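Local coordinates for CBS domain-containing protein CBSX2 (Arabidopsis thaliana, PDB 3SL7), which probably acts as a redox regulator in the chloroplast, a CBS-pair protein that modulates plant development by regulating the thioredoxin system, at residues G143-R147 and G148-R152; T23-D26 and D27-L31. One frame throughout, in Å; residues are numbered along the deposited sequence.

Contact 1 of 2, residues G143-R147 and G148-R152; sequences GILTR and GNVVR
N149 turns back from the first turn of its helix over T146. Its CB lies 3.3 Å from the carbonyl O of T146 and meets CD1 of L145 on another side, at 3.7 Å. With chi1 at -69°, CG stands anti to the residue's own carbonyl carbon, which directs it back over T146, where it comes within 3.2 Å of OG1. At the tip, ND2 reaches the strand backbone beside I144 O and T146 N, but its hydrogen bond goes to OG1 of T11 in the neighbouring strand 11-12, so an amide suits a place that needs a donor. In this part of the second CBS domain the chain passes without an intervening loop from a strand into helix 147-159, turning by 73° between the segment axes. T146 is the N-cap: its chi1 of 69° holds OG1 between the backbone N and the carbonyl carbon, and there it accepts from N149 N at 2.9 Å. Threonine suits the place because its hydroxyl can accept from the helix N-H. The helix proper opens with V150 N bonded to T146 O at 3.2 Å and V151 N to R147 O at 2.9 Å. On the buried side, the side chains of L145 and V150 cross at about a right angle, with CD2 of L145 3.9 Å from CG2 of V150, and helix 117-124 packs against both residues.

Contact 2 of 2, residues T23-D26 and D27-L31; sequences TSVD and DALEL
S24 caps helix 25-35 through its hydroxyl: OG accepts from D27 N at 3.1 Å, with an N-H...O angle of 160°. A chi1 of 71° swings OG between the backbone N and the carbonyl carbon, facing the N-H of D27. The backbone N of S24 is held by a water, which accepts from it at 2.9 Å and donates to OD2 of D27 at 2.6 Å. D27 thus presents its backbone N to the serine hydroxyl and its carboxylate to the water, and a negative charge in the first turn would be expected to suit the positive end of the helix dipole. Without the S24 hydroxyl, as with an alanine here, D27 N is likely to lose its capping acceptor and the first turn to fray more readily. Behind the cap the regular bonds begin, with A28 N held by S24 O at 3.0 Å and L29 N by V25 O at 2.8 Å. The helix belongs to the first CBS domain and lies partly at the dimer interface, where the carboxylate of D26 is engaged elsewhere: OD1 bonds T95 OG1 and OD2 forms a salt bridge with K158 of the second subunit. Outward from the polar groups, CG2 of T23 lies anti to its backbone N and rests 4.0 Å from CB of D27, while its OG1 is taken by K20 N. On the buried face V25 and L29, one turn apart, run alongside each other, CG1 of V25 3.9 Å from CD1 of L29. A28 presents just a methyl here, small enough for L58 and V100 to close over it.

Contact 1 and contact 2 are both helix starts capped by a hydroxyl, one in each CBS domain of the pair. Contact 2 comes earlier in the chain, and the two lie on opposite sides of its centre, their own centres about 24 Å apart and their nearest atoms about 12 Å apart. They do not touch, yet both reach the second subunit. V151 and R152 of 148-152 pack on V33 there, a residue of the helix that 23-31 begins, while D26 and L29 meet L155 of the partner's helix 147-159. An acetate, probably from the crystallisation liquor, lies about 4 Å from the T146 side chain.

Contact 1 of 2, residues G143-R147 and G148-R152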
ATOM      1  N   GLY A 143     -14.285  11.037  -1.484  1.00 28.98           N
ATOM      2  CA  GLY A 143     -13.544  10.113  -0.661  1.00 26.23           C
ATOM      3  C   GLY A 143     -13.172   8.878  -1.437  1.00 31.08           C
ATOM      4  O   GLY A 143     -13.465   8.750  -2.621  1.00 22.45           O
ATOM      5  N   ILE A 144     -12.531   7.947  -0.759  1.00 22.59           N
ATOM      6  CA  ILE A 144     -12.269   6.670  -1.367  1.00 25.12           C
ATOM      7  C   ILE A 144     -12.459   5.592  -0.313  1.00 25.44           C
ATOM      8  O   ILE A 144     -12.164   5.805   0.863  1.00 29.59           O
ATOM      9  CB  ILE A 144     -10.842   6.640  -2.031  1.00 24.90           C
ATOM     10  CG1 ILE A 144     -10.687   5.435  -2.943  1.00 38.78           C
ATOM     11  CG2 ILE A 144      -9.726   6.653  -0.988  1.00 34.97           C
ATOM     12  CD1 ILE A 144      -9.558   5.607  -3.956  1.00 46.80           C
ATOM     13  N   LEU A 145     -13.003   4.453  -0.727  1.00 21.98           N
ATOM     14  CA  LEU A 145     -13.084   3.292   0.154  1.00 23.15           C
ATOM     15  C   LEU A 145     -12.000   2.293  -0.221  1.00 24.50           C
ATOM     16  O   LEU A 145     -11.945   1.809  -1.355  1.00 26.91           O
ATOM     17  CB  LEU A 145     -14.453   2.615   0.058  1.00 26.20           C
ATOM     18  CG  LEU A 145     -14.668   1.499   1.089  1.00 34.76           C
ATOM     19  CD1 LEU A 145     -14.800   2.092   2.504  1.00 26.67           C
ATOM     20  CD2 LEU A 145     -15.899   0.662   0.740  1.00 28.18           C
ATOM     21  N   THR A 146     -11.151   1.975   0.746  1.00 24.38           N
ATOM     22  CA  THR A 146     -10.057   1.050   0.526  1.00 28.47           C
ATOM     23  C   THR A 146     -10.330  -0.202   1.330  1.00 34.08           C
ATOM     24  O   THR A 146     -11.156  -0.183   2.227  1.00 28.23           O
ATOM     25  CB  THR A 146      -8.735   1.643   1.029  1.00 27.04           C
ATOM     26  OG1 THR A 146      -8.767   1.720   2.460  1.00 30.83           O
ATOM     27  CG2 THR A 146      -8.519   3.052   0.459  1.00 27.65           C
ATOM     28  N   ARG A 147      -9.617  -1.284   1.031  1.00 26.72           N
ATOM     29  CA  ARG A 147      -9.760  -2.502   1.814  1.00 28.21           C
ATOM     30  C   ARG A 147      -9.410  -2.219   3.268  1.00 36.69           C
ATOM     31  O   ARG A 147     -10.057  -2.731   4.183  1.00 34.28           O
ATOM     32  CB  ARG A 147      -8.889  -3.619   1.248  1.00 32.75           C
ATOM     33  CG  ARG A 147      -9.441  -4.238  -0.026  1.00 48.89           C
ATOM     34  CD  ARG A 147      -8.478  -5.268  -0.605  1.00 69.37           C
ATOM     35  NE  ARG A 147      -8.127  -6.307   0.363  1.00 78.59           N
ATOM     36  CZ  ARG A 147      -8.926  -7.317   0.699  1.00 83.17           C
ATOM     37  NH1 ARG A 147     -10.137  -7.418   0.157  1.00 78.09           N
ATOM     38  NH2 ARG A 147      -8.521  -8.223   1.583  1.00 72.70           N
ATOM     39  N   GLY A 148      -8.392  -1.389   3.473  1.00 30.55           N
ATOM     40  CA  GLY A 148      -8.005  -0.968   4.807  1.00 30.30           C
ATOM     41  C   GLY A 148      -9.124  -0.264   5.565  1.00 32.65           C
ATOM     42  O   GLY A 148      -9.284  -0.465   6.763  1.00 31.57           O
ATOM     43  N   ASN A 149      -9.887   0.583   4.877  1.00 31.17           N
ATOM     44  CA  ASN A 149     -11.044   1.221   5.493  1.00 31.50           C
ATOM     45  C   ASN A 149     -12.048   0.177   5.951  1.00 34.37           C
ATOM     46  O   ASN A 149     -12.651   0.315   7.007  1.00 31.29           O
ATOM     47  CB  ASN A 149     -11.751   2.165   4.516  1.00 25.20           C
ATOM     48  CG  ASN A 149     -10.939   3.391   4.189  1.00 29.83           C
ATOM     49  OD1 ASN A 149     -10.108   3.832   4.990  1.00 32.97           O
ATOM     50  ND2 ASN A 149     -11.186   3.967   3.002  1.00 19.20           N
ATOM     51  N   VAL A 150     -12.247  -0.855   5.134  1.00 32.23           N
ATOM     52  CA  VAL A 150     -13.250  -1.869   5.438  1.00 27.40           C
ATOM     53  C   VAL A 150     -12.803  -2.689   6.637  1.00 33.91           C
ATOM     54  O   VAL A 150     -13.596  -3.007   7.513  1.00 29.63           O
ATOM     55  CB  VAL A 150     -13.530  -2.784   4.225  1.00 29.86           C
ATOM     56  CG1 VAL A 150     -14.485  -3.908   4.613  1.00 22.10           C
ATOM     57  CG2 VAL A 150     -14.097  -1.967   3.062  1.00 29.65           C
ATOM     58  N   VAL A 151     -11.522  -3.022   6.693  1.00 26.60           N
ATOM     59  CA  VAL A 151     -10.996  -3.724   7.859  1.00 26.92           C
ATOM     60  C   VAL A 151     -11.149  -2.859   9.121  1.00 29.83           C
ATOM     61  O   VAL A 151     -11.537  -3.337  10.189  1.00 29.51           O
ATOM     62  CB  VAL A 151      -9.535  -4.101   7.647  1.00 34.09           C
ATOM     63  CG1 VAL A 151      -8.942  -4.720   8.921  1.00 36.81           C
ATOM     64  CG2 VAL A 151      -9.418  -5.046   6.457  1.00 28.53           C
ATOM     65  N   ARG A 152     -10.848  -1.577   8.987  1.00 31.21           N
ATOM     66  CA  ARG A 152     -11.010  -0.647  10.092  1.00 40.67           C
ATOM     67  C   ARG A 152     -12.445  -0.677  10.598  1.00 40.73           C
ATOM     68  O   ARG A 152     -12.688  -0.639  11.804  1.00 38.45           O
ATOM     69  CB  ARG A 152     -10.634   0.764   9.648  1.00 38.23           C
ATOM     70  CG  ARG A 152     -10.573   1.784  10.763  1.00 41.25           C
ATOM     71  CD  ARG A 152      -9.906   3.054  10.260  1.00 58.23           C
ATOM     72  NE  ARG A 152     -10.095   4.174  11.173  1.00 83.83           N
ATOM     73  CZ  ARG A 152     -11.200   4.912  11.229  1.00 84.17           C
ATOM     74  NH1 ARG A 152     -12.221   4.642  10.428  1.00 66.19           N
ATOM     75  NH2 ARG A 152     -11.288   5.916  12.089  1.00 96.65           N
TER

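Contact 2 of 2, residues T23-D26 and D27-L31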
ATOM      1  N   THR A  23      -1.721  15.150 -15.903  1.00 26.09           N
ATOM      2  CA  THR A  23      -0.559  14.940 -15.047  1.00 31.05           C
ATOM      3  C   THR A  23       0.436  14.064 -15.790  1.00 39.20           C
ATOM      4  O   THR A  23       0.054  13.060 -16.386  1.00 33.13           O
ATOM      5  CB  THR A  23      -0.959  14.251 -13.741  1.00 28.38           C
ATOM      6  OG1 THR A  23      -1.897  15.080 -13.054  1.00 34.82           O
ATOM      7  CG2 THR A  23       0.248  14.037 -12.861  1.00 29.91           C
ATOM      8  N   SER A  24       1.710  14.439 -15.771  1.00 32.34           N
ATOM      9  CA  SER A  24       2.708  13.630 -16.456  1.00 35.75           C
ATOM     10  C   SER A  24       2.851  12.313 -15.719  1.00 36.77           C
ATOM     11  O   SER A  24       2.605  12.241 -14.516  1.00 31.50           O
ATOM     12  CB  SER A  24       4.050  14.349 -16.536  1.00 40.17           C
ATOM     13  OG  SER A  24       4.659  14.415 -15.265  1.00 37.07           O
ATOM     14  N   VAL A  25       3.228  11.268 -16.444  1.00 35.24           N
ATOM     15  CA  VAL A  25       3.401   9.953 -15.841  1.00 37.05           C
ATOM     16  C   VAL A  25       4.419  10.020 -14.716  1.00 37.31           C
ATOM     17  O   VAL A  25       4.232   9.409 -13.661  1.00 33.46           O
ATOM     18  CB  VAL A  25       3.796   8.904 -16.899  1.00 37.60           C
ATOM     19  CG1 VAL A  25       4.428   7.682 -16.255  1.00 35.89           C
ATOM     20  CG2 VAL A  25       2.570   8.508 -17.698  1.00 30.90           C
ATOM     21  N   ASP A  26       5.476  10.794 -14.940  1.00 35.09           N
ATOM     22  CA  ASP A  26       6.556  10.961 -13.969  1.00 44.43           C
ATOM     23  C   ASP A  26       6.049  11.552 -12.667  1.00 34.53           C
ATOM     24  O   ASP A  26       6.385  11.070 -11.581  1.00 39.60           O
ATOM     25  CB  ASP A  26       7.667  11.864 -14.534  1.00 47.03           C
ATOM     26  CG  ASP A  26       8.628  11.115 -15.426  1.00 74.04           C
ATOM     27  OD1 ASP A  26       8.626   9.868 -15.363  1.00 60.68           O
ATOM     28  OD2 ASP A  26       9.388  11.768 -16.177  1.00 91.44           O
ATOM     29  N   ASP A  27       5.252  12.612 -12.768  1.00 34.25           N
ATOM     30  CA  ASP A  27       4.709  13.231 -11.568  1.00 39.77           C
ATOM     31  C   ASP A  27       3.744  12.310 -10.831  1.00 38.30           C
ATOM     32  O   ASP A  27       3.721  12.301  -9.602  1.00 35.17           O
ATOM     33  CB  ASP A  27       4.041  14.564 -11.883  1.00 35.40           C
ATOM     34  CG  ASP A  27       5.043  15.633 -12.261  1.00 46.26           C
ATOM     35  OD1 ASP A  27       6.252  15.459 -11.984  1.00 42.51           O
ATOM     36  OD2 ASP A  27       4.611  16.651 -12.829  1.00 49.98           O
ATOM     37  N   ALA A  28       2.946  11.549 -11.578  1.00 36.20           N
ATOM     38  CA  ALA A  28       2.047  10.572 -10.975  1.00 35.80           C
ATOM     39  C   ALA A  28       2.858   9.499 -10.242  1.00 39.53           C
ATOM     40  O   ALA A  28       2.539   9.134  -9.115  1.00 32.09           O
ATOM     41  CB  ALA A  28       1.154   9.943 -12.034  1.00 32.74           C
ATOM     42  N   LEU A  29       3.909   8.997 -10.882  1.00 35.12           N
ATOM     43  CA  LEU A  29       4.792   8.029 -10.233  1.00 34.11           C
ATOM     44  C   LEU A  29       5.383   8.604  -8.950  1.00 37.93           C
ATOM     45  O   LEU A  29       5.410   7.933  -7.923  1.00 36.96           O
ATOM     46  CB  LEU A  29       5.914   7.589 -11.182  1.00 31.07           C
ATOM     47  CG  LEU A  29       5.520   6.578 -12.255  1.00 36.25           C
ATOM     48  CD1 LEU A  29       6.642   6.400 -13.281  1.00 36.60           C
ATOM     49  CD2 LEU A  29       5.133   5.252 -11.636  1.00 42.10           C
ATOM     50  N   GLU A  30       5.844   9.852  -9.011  1.00 34.65           N
ATOM     51  CA  GLU A  30       6.426  10.509  -7.840  1.00 43.49           C
ATOM     52  C   GLU A  30       5.411  10.584  -6.695  1.00 34.49           C
ATOM     53  O   GLU A  30       5.743  10.329  -5.534  1.00 36.10           O
ATOM     54  CB  GLU A  30       6.933  11.911  -8.193  1.00 39.44           C
ATOM     55  CG  GLU A  30       7.954  12.462  -7.204  1.00 81.03           C
ATOM     56  CD  GLU A  30       8.513  13.808  -7.624  1.00104.66           C
ATOM     57  OE1 GLU A  30       9.153  14.474  -6.782  1.00118.66           O
ATOM     58  OE2 GLU A  30       8.314  14.198  -8.794  1.00106.39           O
ATOM     59  N   LEU A  31       4.178  10.937  -7.040  1.00 38.84           N
ATOM     60  CA  LEU A  31       3.097  11.036  -6.064  1.00 34.06           C
ATOM     61  C   LEU A  31       2.800   9.677  -5.454  1.00 31.28           C
ATOM     62  O   LEU A  31       2.594   9.563  -4.239  1.00 29.79           O
ATOM     63  CB  LEU A  31       1.838  11.609  -6.719  1.00 29.43           C
ATOM     64  CG  LEU A  31       0.694  11.905  -5.746  1.00 36.52           C
ATOM     65  CD1 LEU A  31       1.163  12.900  -4.690  1.00 39.71           C
ATOM     66  CD2 LEU A  31      -0.512  12.445  -6.489  1.00 33.92           C
TER
HETATM   67  O   HOH W   1       2.584  16.849 -14.509  1.00 32.52           O